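Local structure of cellulase IBT99 (6WBT) at residues C171-E176 against L262-W267; S194-L199 against R339-V344; G227-A232 against H246-S251. The protein probably hydrolyses 6-phospho-alpha-glucosides, as a family 4 glycosyl hydrolase that binds NAD, a manganese ion and glucose 6-phosphate. One frame throughout, in Å; residues are numbered along the deposited sequence.

Interaction 1: C171-E176 against L262-W267; sequences CDMPVE and LPNTYW. With MN (manganese (II) ion), chain E; G6P (6-O-phosphono-alpha-D-glucopyranose), chain F; NAD (nicotinamide-adenine-dinucleotide), chain G.
With CG anti to the backbone N (chi1 -172°) and a bend at the next bond (chi2 68°), the selenomethionine side chain of Met173 lies along one edge of the Tyr266 ring. Its CG sits in the ring plane, 3.5 Å from Tyr266 CE2. The selenium comes in obliquely, 4.7 Å from the ring centroid, as a Met-aromatic contact. Beyond it the methyl CE turns across Thr265, 3.8 Å from Thr265 OG1. Asn264 OD1 takes the N-H of Tyr266 at 3.0 Å in a nearly straight capping bond (170°), which fixes the turn carrying the tyrosine; the other end of that amide, ND2, is hydrogen-bonded to Tyr196.

The contact forms part of the wall of the glucose 6-phosphate pocket, probably the active site. Tyr266 OH accepts from O3 of the sugar, while Asp172 OD1 accepts from its anomeric O1 at 2.5 Å. Cys171 SG plays two parts: it binds manganese at 2.4 Å and caps the following helix by accepting from Met173 N. The nicotinamide amide oxygen, sugar O2 and His201 also bind the metal, and His201 stacks on Tyr266. Around this core, helix 242-249 covers Met173 and Thr265 with Phe248, Pro174 at the start of helix 173-184 rests on Phe205 of strand 202-210, and Leu262 pairs with that same strand.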
loop_
_atom_site.group_PDB
_atom_site.type_symbol
_atom_site.label_atom_id
_atom_site.label_comp_id
_atom_site.label_asym_id
_atom_site.label_seq_id
_atom_site.Cartn_x
_atom_site.Cartn_y
_atom_site.Cartn_z
ATOM N N CYS A 171 -10.093 25.234 9.124
ATOM C CA CYS A 171 -11.523 25.448 8.956
ATOM C C CYS A 171 -12.161 25.550 10.333
ATOM O O CYS A 171 -11.739 24.875 11.275
ATOM C CB CYS A 171 -12.168 24.313 8.152
ATOM S SG CYS A 171 -13.969 24.398 8.043
ATOM N N ASP A 172 -13.185 26.396 10.439
ATOM C CA ASP A 172 -13.858 26.635 11.709
ATOM C C ASP A 172 -15.182 25.893 11.840
ATOM O O ASP A 172 -15.828 25.993 12.886
ATOM C CB ASP A 172 -14.089 28.138 11.912
ATOM C CG ASP A 172 -15.217 28.681 11.055
ATOM O OD1 ASP A 172 -15.393 28.195 9.920
ATOM O OD2 ASP A 172 -15.931 29.595 11.517
HETATM N N MSE A 173 -15.603 25.159 10.813
HETATM C CA MSE A 173 -16.850 24.400 10.883
HETATM C C MSE A 173 -16.812 23.302 11.957
HETATM O O MSE A 173 -17.781 23.151 12.703
HETATM C CB MSE A 173 -17.196 23.797 9.517
HETATM C CG MSE A 173 -18.570 23.142 9.450
HETATM SE SE MSE A 173 -20.033 24.427 9.597
HETATM C CE MSE A 173 -20.658 23.979 11.385
ATOM N N PRO A 174 -15.719 22.528 12.050
ATOM C CA PRO A 174 -15.615 21.598 13.187
ATOM C C PRO A 174 -15.567 22.310 14.527
ATOM O O PRO A 174 -16.136 21.816 15.508
ATOM C CB PRO A 174 -14.317 20.830 12.895
ATOM C CG PRO A 174 -14.130 20.951 11.428
ATOM C CD PRO A 174 -14.608 22.326 11.099
ATOM N N VAL A 175 -14.910 23.470 14.592
ATOM C CA VAL A 175 -14.840 24.214 15.846
ATOM C C VAL A 175 -16.210 24.769 16.216
ATOM O O VAL A 175 -16.568 24.837 17.398
ATOM C CB VAL A 175 -13.783 25.331 15.745
ATOM C CG1 VAL A 175 -13.531 25.951 17.113
ATOM C CG2 VAL A 175 -12.493 24.789 15.150
ATOM N N GLU A 176 -16.998 25.174 15.216
ATOM C CA GLU A 176 -18.353 25.644 15.488
ATOM C C GLU A 176 -19.245 24.508 15.968
ATOM O O GLU A 176 -20.122 24.715 16.815
ATOM C CB GLU A 176 -18.941 26.303 14.240
ATOM C CG GLU A 176 -18.419 27.705 13.978
ATOM C CD GLU A 176 -19.116 28.753 14.823
ATOM O OE1 GLU A 176 -19.962 29.489 14.276
ATOM O OE2 GLU A 176 -18.827 28.836 16.035
ATOM N N LEU A 262 -20.417 11.024 15.110
ATOM C CA LEU A 262 -21.205 12.243 14.980
ATOM C C LEU A 262 -20.815 12.953 13.690
ATOM O O LEU A 262 -19.638 13.285 13.510
ATOM C CB LEU A 262 -20.984 13.156 16.178
ATOM C CG LEU A 262 -21.695 12.726 17.462
ATOM C CD1 LEU A 262 -21.214 13.544 18.647
ATOM C CD2 LEU A 262 -23.200 12.861 17.292
ATOM N N PRO A 263 -21.751 13.205 12.781
ATOM C CA PRO A 263 -21.379 13.674 11.446
ATOM C C PRO A 263 -21.002 15.144 11.417
ATOM O O PRO A 263 -21.429 15.946 12.250
ATOM C CB PRO A 263 -22.651 13.428 10.628
ATOM C CG PRO A 263 -23.749 13.587 11.624
ATOM C CD PRO A 263 -23.209 13.048 12.927
ATOM N N ASN A 264 -20.180 15.488 10.429
ATOM C CA ASN A 264 -19.946 16.887 10.116
ATOM C C ASN A 264 -21.229 17.508 9.577
ATOM O O ASN A 264 -22.062 16.835 8.963
ATOM C CB ASN A 264 -18.811 17.030 9.100
ATOM C CG ASN A 264 -18.360 18.471 8.916
ATOM O OD1 ASN A 264 -19.167 19.360 8.644
ATOM N ND2 ASN A 264 -17.063 18.706 9.068
ATOM N N THR A 265 -21.384 18.809 9.822
ATOM C CA THR A 265 -22.619 19.494 9.453
ATOM C C THR A 265 -22.858 19.449 7.946
ATOM O O THR A 265 -23.999 19.286 7.497
ATOM C CB THR A 265 -22.572 20.937 9.963
ATOM O OG1 THR A 265 -22.900 20.962 11.358
ATOM C CG2 THR A 265 -23.539 21.819 9.204
ATOM N N TYR A 266 -21.793 19.553 7.151
ATOM C CA TYR A 266 -21.934 19.671 5.703
ATOM C C TYR A 266 -22.349 18.374 5.016
ATOM O O TYR A 266 -22.519 18.385 3.791
ATOM C CB TYR A 266 -20.632 20.186 5.093
ATOM C CG TYR A 266 -20.517 21.693 5.112
ATOM C CD1 TYR A 266 -21.022 22.459 4.071
ATOM C CD2 TYR A 266 -19.910 22.351 6.174
ATOM C CE1 TYR A 266 -20.923 23.835 4.082
ATOM C CE2 TYR A 266 -19.806 23.728 6.192
ATOM C CZ TYR A 266 -20.314 24.466 5.145
ATOM O OH TYR A 266 -20.214 25.838 5.160
ATOM N N TRP A 267 -22.522 17.269 5.745
ATOM C CA TRP A 267 -23.127 16.086 5.143
ATOM C C TRP A 267 -24.590 16.307 4.783
ATOM O O TRP A 267 -25.188 15.449 4.125
ATOM C CB TRP A 267 -23.003 14.886 6.083
ATOM C CG TRP A 267 -21.625 14.314 6.133
ATOM C CD1 TRP A 267 -20.703 14.477 7.125
ATOM C CD2 TRP A 267 -21.004 13.490 5.140
ATOM N NE1 TRP A 267 -19.548 13.802 6.814
ATOM C CE2 TRP A 267 -19.707 13.188 5.600
ATOM C CE3 TRP A 267 -21.420 12.976 3.908
ATOM C CZ2 TRP A 267 -18.824 12.397 4.870
ATOM C CZ3 TRP A 267 -20.542 12.191 3.186
ATOM C CH2 TRP A 267 -19.260 11.907 3.671
HETATM MN MN MN E . -15.002 25.677 6.264
HETATM C C1 G6P F . -18.684 28.006 8.564
HETATM C C2 G6P F . -18.115 27.239 7.372
HETATM C C3 G6P F . -17.820 28.176 6.207
HETATM C C4 G6P F . -19.035 29.043 5.901
HETATM C C5 G6P F . -19.481 29.752 7.173
HETATM C C6 G6P F . -20.668 30.682 6.941
HETATM O O1 G6P F . -17.682 28.884 9.088
HETATM O O2 G6P F . -16.909 26.573 7.764
HETATM O O3 G6P F . -17.468 27.409 5.052
HETATM O O4 G6P F . -18.703 30.007 4.896
HETATM O O5 G6P F . -19.817 28.773 8.156
HETATM O O6 G6P F . -20.990 30.764 5.555
HETATM P P G6P F . -21.974 31.926 5.033
HETATM O O1P G6P F . -22.839 31.243 4.002
HETATM O O2P G6P F . -21.046 32.985 4.487
HETATM O O3P G6P F . -22.716 32.349 6.279
HETATM P PA NAD G . -16.165 38.968 1.183
HETATM O O1A NAD G . -16.608 38.767 -0.228
HETATM O O2A NAD G . -17.021 39.805 2.075
HETATM O O5B NAD G . -14.667 39.549 1.179
HETATM C C5B NAD G . -13.623 38.825 0.472
HETATM C C4B NAD G . -12.488 39.770 0.158
HETATM O O4B NAD G . -11.464 39.072 -0.602
HETATM C C3B NAD G . -12.851 41.007 -0.681
HETATM O O3B NAD G . -12.312 42.173 -0.071
HETATM C C2B NAD G . -12.153 40.734 -2.018
HETATM O O2B NAD G . -11.864 41.894 -2.767
HETATM C C1B NAD G . -10.924 39.985 -1.526
HETATM N N9A NAD G . -10.211 39.253 -2.568
HETATM C C8A NAD G . -10.766 38.597 -3.638
HETATM N N7A NAD G . -9.881 38.032 -4.421
HETATM C C5A NAD G . -8.661 38.343 -3.839
HETATM C C6A NAD G . -7.336 38.034 -4.202
HETATM N N6A NAD G . -7.011 37.320 -5.276
HETATM N N1A NAD G . -6.346 38.501 -3.405
HETATM C C2A NAD G . -6.680 39.221 -2.326
HETATM N N3A NAD G . -7.886 39.571 -1.889
HETATM C C4A NAD G . -8.849 39.098 -2.697
HETATM O O3 NAD G . -15.960 37.535 1.872
HETATM P PN NAD G . -16.363 36.960 3.315
HETATM O O1N NAD G . -15.849 37.886 4.366
HETATM O O2N NAD G . -17.817 36.621 3.312
HETATM O O5D NAD G . -15.503 35.608 3.332
HETATM C C5D NAD G . -14.079 35.710 3.083
HETATM C C4D NAD G . -13.510 34.329 2.881
HETATM O O4D NAD G . -13.515 33.625 4.144
HETATM C C3D NAD G . -14.287 33.422 1.915
HETATM O O3D NAD G . -13.380 32.755 1.049
HETATM C C2D NAD G . -14.945 32.442 2.892
HETATM O O2D NAD G . -15.385 31.226 2.307
HETATM C C1D NAD G . -13.815 32.262 3.898
HETATM N N1N NAD G . -14.277 31.633 5.168
HETATM C C2N NAD G . -13.948 30.332 5.441
HETATM C C3N NAD G . -14.390 29.720 6.604
HETATM C C7N NAD G . -13.945 28.305 6.871
HETATM O O7N NAD G . -14.713 27.527 7.431
HETATM N N7N NAD G . -12.713 27.969 6.515
HETATM C C4N NAD G . -15.202 30.437 7.477
HETATM C C5N NAD G . -15.495 31.756 7.208
HETATM C C6N NAD G . -15.022 32.336 6.052
#

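Interaction 2: S194-L199 against R339-V344; sequences SDYFGL and RQLVIV
Leu341 meets Tyr196 where two separate beta sheets face each other in the C-terminal part of this family 4 glycosyl hydrolase fold. Strand 192-197 belongs to a small antiparallel sheet, strand 338-345 to the large mixed sheet that continues the Rossmann-type strands. The short strand segments run nearly parallel, 9° apart, but their axes stand 8.6 Å from each other, so side chains fill the interval and no backbone ladder joins them.

The tightly packed part is apolar and buried. The Leu341 side chain crosses that of Tyr196 at about a right angle, and both leucine methyls bear on the tyrosine's CB, with CD1 also 3.8 Å from Tyr196 CG. Phe205 meets the tyrosine ring edge-to-face, and Pro362 of strand 358-366 packs against Leu341.

Toward the partly exposed end the contact becomes polar and looser. Arg339, its CG pointing opposite its own amide nitrogen (chi1 -172°) and its chain straight out to NE, spans the interval to Ser194 and Asp195 of strand 192-197. There its NH2 forms a salt bridge with Asp195 OD1 whose hydrogen bond is weak because it is strongly bent; the carboxylate plane stands steeply to the guanidinium. Asp195 has a stronger partner in Arg209. Glu371 of a second subunit makes a long, weak ion pair with the same NH2. A methionine in place of Arg339 would probably leave the Ser194 carbonyl without this donor and deprive Asp195 of a positive neighbour. Arg339 NH1 donates to Ser194 O in a bond 3.1 Å long and almost straight (176°), with the oxygen in the guanidinium plane and the nitrogen well above the carbonyl plane.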
loop_
_atom_site.group_PDB
_atom_site.type_symbol
_atom_site.label_atom_id
_atom_site.label_comp_id
_atom_site.label_asym_id
_atom_site.label_seq_id
_atom_site.Cartn_x
_atom_site.Cartn_y
_atom_site.Cartn_z
ATOM N N SER A 194 -11.821 16.493 20.451
ATOM C CA SER A 194 -12.463 15.425 19.709
ATOM C C SER A 194 -11.485 14.810 18.723
ATOM O O SER A 194 -10.540 15.460 18.269
ATOM C CB SER A 194 -13.702 15.933 18.961
ATOM O OG SER A 194 -13.349 16.951 18.040
ATOM N N ASP A 195 -11.725 13.539 18.413
ATOM C CA ASP A 195 -11.032 12.826 17.352
ATOM C C ASP A 195 -11.860 12.914 16.077
ATOM O O ASP A 195 -13.077 12.701 16.099
ATOM C CB ASP A 195 -10.806 11.362 17.737
ATOM C CG ASP A 195 -10.062 11.212 19.049
ATOM O OD1 ASP A 195 -9.082 11.956 19.264
ATOM O OD2 ASP A 195 -10.459 10.357 19.867
ATOM N N TYR A 196 -11.198 13.218 14.963
ATOM C CA TYR A 196 -11.897 13.616 13.749
ATOM C C TYR A 196 -11.097 13.173 12.532
ATOM O O TYR A 196 -9.866 13.137 12.563
ATOM C CB TYR A 196 -12.115 15.136 13.747
ATOM C CG TYR A 196 -12.834 15.703 12.546
ATOM C CD1 TYR A 196 -12.131 16.084 11.411
ATOM C CD2 TYR A 196 -14.209 15.893 12.561
ATOM C CE1 TYR A 196 -12.780 16.615 10.316
ATOM C CE2 TYR A 196 -14.868 16.425 11.470
ATOM C CZ TYR A 196 -14.147 16.785 10.350
ATOM O OH TYR A 196 -14.795 17.317 9.259
ATOM N N PHE A 197 -11.809 12.825 11.461
ATOM C CA PHE A 197 -11.163 12.481 10.202
ATOM C C PHE A 197 -12.123 12.771 9.059
ATOM O O PHE A 197 -13.331 12.917 9.260
ATOM C CB PHE A 197 -10.715 11.012 10.167
ATOM C CG PHE A 197 -11.831 10.035 9.904
ATOM C CD1 PHE A 197 -12.123 9.623 8.611
ATOM C CD2 PHE A 197 -12.579 9.521 10.948
ATOM C CE1 PHE A 197 -13.148 8.728 8.368
ATOM C CE2 PHE A 197 -13.602 8.623 10.710
ATOM C CZ PHE A 197 -13.886 8.225 9.420
ATOM N N GLY A 198 -11.568 12.837 7.849
ATOM C CA GLY A 198 -12.321 13.083 6.641
ATOM C C GLY A 198 -11.716 14.227 5.861
ATOM O O GLY A 198 -10.564 14.615 6.080
ATOM N N LEU A 199 -12.500 14.763 4.932
ATOM C CA LEU A 199 -12.106 15.923 4.148
ATOM C C LEU A 199 -12.763 17.178 4.715
ATOM O O LEU A 199 -13.588 17.120 5.629
ATOM C CB LEU A 199 -12.486 15.734 2.676
ATOM C CG LEU A 199 -11.939 14.485 1.982
ATOM C CD1 LEU A 199 -12.367 14.451 0.523
ATOM C CD2 LEU A 199 -10.424 14.417 2.100
ATOM N N ARG A 339 -3.292 21.286 19.696
ATOM C CA ARG A 339 -3.901 20.192 18.947
ATOM C C ARG A 339 -5.151 20.714 18.247
ATOM O O ARG A 339 -6.180 20.949 18.890
ATOM C CB ARG A 339 -4.231 19.027 19.876
ATOM C CG ARG A 339 -4.704 17.772 19.165
ATOM C CD ARG A 339 -5.046 16.679 20.165
ATOM N NE ARG A 339 -5.431 15.433 19.510
ATOM C CZ ARG A 339 -6.666 15.148 19.115
ATOM N NH1 ARG A 339 -7.644 16.024 19.303
ATOM N NH2 ARG A 339 -6.926 13.987 18.530
ATOM N N GLN A 340 -5.065 20.893 16.930
ATOM C CA GLN A 340 -6.164 21.426 16.139
ATOM C C GLN A 340 -6.468 20.491 14.976
ATOM O O GLN A 340 -5.655 19.640 14.605
ATOM C CB GLN A 340 -5.848 22.830 15.603
ATOM C CG GLN A 340 -5.452 23.837 16.671
ATOM C CD GLN A 340 -6.586 24.164 17.624
ATOM O OE1 GLN A 340 -7.757 23.929 17.322
ATOM N NE2 GLN A 340 -6.241 24.706 18.786
ATOM N N LEU A 341 -7.656 20.667 14.401
ATOM C CA LEU A 341 -8.082 19.903 13.229
ATOM C C LEU A 341 -7.704 20.704 11.989
ATOM O O LEU A 341 -8.407 21.639 11.601
ATOM C CB LEU A 341 -9.580 19.625 13.280
ATOM C CG LEU A 341 -10.142 19.009 14.563
ATOM C CD1 LEU A 341 -11.639 18.775 14.430
ATOM C CD2 LEU A 341 -9.426 17.715 14.909
ATOM N N VAL A 342 -6.589 20.337 11.363
ATOM C CA VAL A 342 -6.073 21.046 10.203
ATOM C C VAL A 342 -6.099 20.111 8.999
ATOM O O VAL A 342 -6.347 18.911 9.116
ATOM C CB VAL A 342 -4.652 21.593 10.438
ATOM C CG1 VAL A 342 -4.608 22.426 11.709
ATOM C CG2 VAL A 342 -3.664 20.452 10.509
ATOM N N ILE A 343 -5.830 20.685 7.831
ATOM C CA ILE A 343 -5.845 19.960 6.566
ATOM C C ILE A 343 -4.400 19.704 6.162
ATOM O O ILE A 343 -3.644 20.643 5.886
ATOM C CB ILE A 343 -6.599 20.740 5.482
ATOM C CG1 ILE A 343 -7.981 21.148 5.994
ATOM C CG2 ILE A 343 -6.718 19.909 4.214
ATOM C CD1 ILE A 343 -8.745 22.031 5.043
ATOM N N VAL A 344 -4.012 18.434 6.124
ATOM C CA VAL A 344 -2.635 18.054 5.814
ATOM C C VAL A 344 -2.657 17.021 4.697
ATOM O O VAL A 344 -3.671 16.339 4.477
ATOM C CB VAL A 344 -1.902 17.499 7.057
ATOM C CG1 VAL A 344 -1.723 18.588 8.099
ATOM C CG2 VAL A 344 -2.666 16.319 7.635
#

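Interaction 3: G227-A232 against H246-S251; sequences GYVSEA and HTFKNS
The carbonyl oxygen of Phe248 is gripped by two backbone N-H groups: Tyr228 N donates to it at 3.2 Å (164°), from well above the carbonyl plane, and Ser251 N adds a weak bond from its own segment. The setting is the C-terminal part of the family 4 glycosyl hydrolase fold, where the loop leaving helix 216-226 folds back onto the last turn of helix 242-249. Gly227 is the first residue beyond the earlier helix and has positive phi (75°). Its CA lies 4.3 Å from Lys249 CA, and a CB there would run into Phe248 O and the Lys249 backbone, so the close approach depends on the missing side chain.

Tyr228 and Phe248 lie CB against CB, 3.9 Å apart. Beyond that point the tyrosine ring goes to Ser251, whose OG is 3.6 Å from Tyr228 CD2, and its hydroxyl is hydrogen-bonded to Pro263 O. Val229 crosses Phe248 at about a right angle, its CG2 lying close to the plane of the phenyl ring at the edge and 3.6 Å from Phe248 CB. Trp244 and Leu239 pack on the same phenylalanine, while Ile177 of helix 173-184 touches Tyr228. At the exposed rim, Lys249 bends at its last two torsions (chi3 -64°), which brings the NZ end alone to the valine, 3.6 Å from Val229 CG1.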
loop_
_atom_site.group_PDB
_atom_site.type_symbol
_atom_site.label_atom_id
_atom_site.label_comp_id
_atom_site.label_asym_id
_atom_site.label_seq_id
_atom_site.Cartn_x
_atom_site.Cartn_y
_atom_site.Cartn_z
ATOM N N GLY A 227 -30.502 17.328 17.044
ATOM C CA GLY A 227 -29.389 17.822 16.262
ATOM C C GLY A 227 -28.369 18.522 17.146
ATOM O O GLY A 227 -28.294 18.313 18.360
ATOM N N TYR A 228 -27.572 19.377 16.508
ATOM C CA TYR A 228 -26.579 20.180 17.208
ATOM C C TYR A 228 -27.172 21.428 17.850
ATOM O O TYR A 228 -26.427 22.360 18.174
ATOM C CB TYR A 228 -25.450 20.568 16.249
ATOM C CG TYR A 228 -24.546 19.416 15.872
ATOM C CD1 TYR A 228 -24.099 18.517 16.831
ATOM C CD2 TYR A 228 -24.144 19.224 14.556
ATOM C CE1 TYR A 228 -23.271 17.463 16.492
ATOM C CE2 TYR A 228 -23.319 18.172 14.207
ATOM C CZ TYR A 228 -22.886 17.295 15.179
ATOM O OH TYR A 228 -22.063 16.246 14.836
ATOM N N VAL A 229 -28.488 21.466 18.043
ATOM C CA VAL A 229 -29.180 22.618 18.607
ATOM C C VAL A 229 -29.617 22.282 20.025
ATOM O O VAL A 229 -30.284 21.265 20.253
ATOM C CB VAL A 229 -30.387 23.028 17.746
ATOM C CG1 VAL A 229 -31.308 23.947 18.528
ATOM C CG2 VAL A 229 -29.919 23.710 16.471
ATOM N N SER A 230 -29.238 23.132 20.972
ATOM C CA SER A 230 -29.709 23.058 22.345
ATOM C C SER A 230 -30.469 24.335 22.680
ATOM O O SER A 230 -30.500 25.292 21.901
ATOM C CB SER A 230 -28.545 22.853 23.324
ATOM O OG SER A 230 -27.661 23.960 23.301
ATOM N N GLU A 231 -31.097 24.341 23.857
ATOM C CA GLU A 231 -31.811 25.532 24.300
ATOM C C GLU A 231 -30.860 26.659 24.683
ATOM O O GLU A 231 -31.251 27.829 24.624
ATOM C CB GLU A 231 -32.733 25.186 25.469
ATOM C CG GLU A 231 -33.759 24.114 25.132
ATOM C CD GLU A 231 -34.630 24.491 23.946
ATOM O OE1 GLU A 231 -35.567 25.297 24.125
ATOM O OE2 GLU A 231 -34.371 23.986 22.833
ATOM N N ALA A 232 -29.625 26.334 25.068
ATOM C CA ALA A 232 -28.607 27.356 25.271
ATOM C C ALA A 232 -27.956 27.788 23.965
ATOM O O ALA A 232 -27.338 28.857 23.918
ATOM C CB ALA A 232 -27.536 26.855 26.241
ATOM N N HIS A 246 -31.816 25.385 10.884
ATOM C CA HIS A 246 -32.165 24.267 10.014
ATOM C C HIS A 246 -30.942 23.430 9.667
ATOM O O HIS A 246 -31.052 22.210 9.495
ATOM C CB HIS A 246 -32.834 24.792 8.742
ATOM C CG HIS A 246 -33.042 23.748 7.690
ATOM N ND1 HIS A 246 -34.191 22.990 7.610
ATOM C CD2 HIS A 246 -32.250 23.338 6.672
ATOM C CE1 HIS A 246 -34.097 22.158 6.588
ATOM N NE2 HIS A 246 -32.929 22.348 6.003
ATOM N N THR A 247 -29.772 24.063 9.568
ATOM C CA THR A 247 -28.562 23.333 9.207
ATOM C C THR A 247 -28.095 22.431 10.343
ATOM O O THR A 247 -27.669 21.296 10.105
ATOM C CB THR A 247 -27.460 24.318 8.815
ATOM O OG1 THR A 247 -27.999 25.312 7.936
ATOM C CG2 THR A 247 -26.338 23.597 8.102
ATOM N N PHE A 248 -28.166 22.919 11.584
ATOM C CA PHE A 248 -27.741 22.099 12.715
ATOM C C PHE A 248 -28.771 21.029 13.057
ATOM O O PHE A 248 -28.400 19.927 13.474
ATOM C CB PHE A 248 -27.473 22.978 13.936
ATOM C CG PHE A 248 -26.207 23.779 13.844
ATOM C CD1 PHE A 248 -25.126 23.318 13.111
ATOM C CD2 PHE A 248 -26.099 24.998 14.494
ATOM C CE1 PHE A 248 -23.961 24.059 13.028
ATOM C CE2 PHE A 248 -24.939 25.741 14.415
ATOM C CZ PHE A 248 -23.867 25.273 13.682
ATOM N N LYS A 249 -30.059 21.332 12.891
ATOM C CA LYS A 249 -31.112 20.390 13.246
ATOM C C LYS A 249 -31.263 19.258 12.238
ATOM O O LYS A 249 -31.922 18.258 12.547
ATOM C CB LYS A 249 -32.442 21.135 13.403
ATOM C CG LYS A 249 -33.466 20.410 14.263
ATOM C CD LYS A 249 -34.700 21.268 14.495
ATOM C CE LYS A 249 -34.367 22.521 15.291
ATOM N NZ LYS A 249 -33.864 22.202 16.657
ATOM N N ASN A 250 -30.673 19.382 11.047
ATOM C CA ASN A 250 -30.712 18.301 10.071
ATOM C C ASN A 250 -29.771 17.156 10.421
ATOM O O ASN A 250 -29.910 16.065 9.857
ATOM C CB ASN A 250 -30.373 18.829 8.675
ATOM C CG ASN A 250 -31.607 19.116 7.844
ATOM O OD1 ASN A 250 -32.101 20.241 7.813
ATOM N ND2 ASN A 250 -32.113 18.092 7.166
ATOM N N SER A 251 -28.822 17.376 11.334
ATOM C CA SER A 251 -27.898 16.321 11.731
ATOM C C SER A 251 -28.574 15.212 12.524
ATOM O O SER A 251 -27.955 14.163 12.737
ATOM C CB SER A 251 -26.750 16.913 12.551
ATOM O OG SER A 251 -26.039 17.887 11.807
#

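Overall arrangement
From the N terminus, the chain first supplies residues 171-176, just after strand 167-170 of the large sheet, and then residues 194-199 on strand 192-197. Segments 227-232 and 246-251 follow and meet as interaction 3, a short local closure. Residues 262-267 then return to 171-176 and close interaction 1, and only at 339-344 is interaction 2 completed. Interactions 1 and 2 therefore cross, whereas interaction 3 lies within both loops. Spatially, interaction 1 is the middle member: Pro174 packs on Leu341 of interaction 2, and Thr265 on Thr247 of interaction 3. Together they tie the ligand-binding start of helix 173-184 to the small antiparallel sheet, the large mixed sheet and helix 242-249.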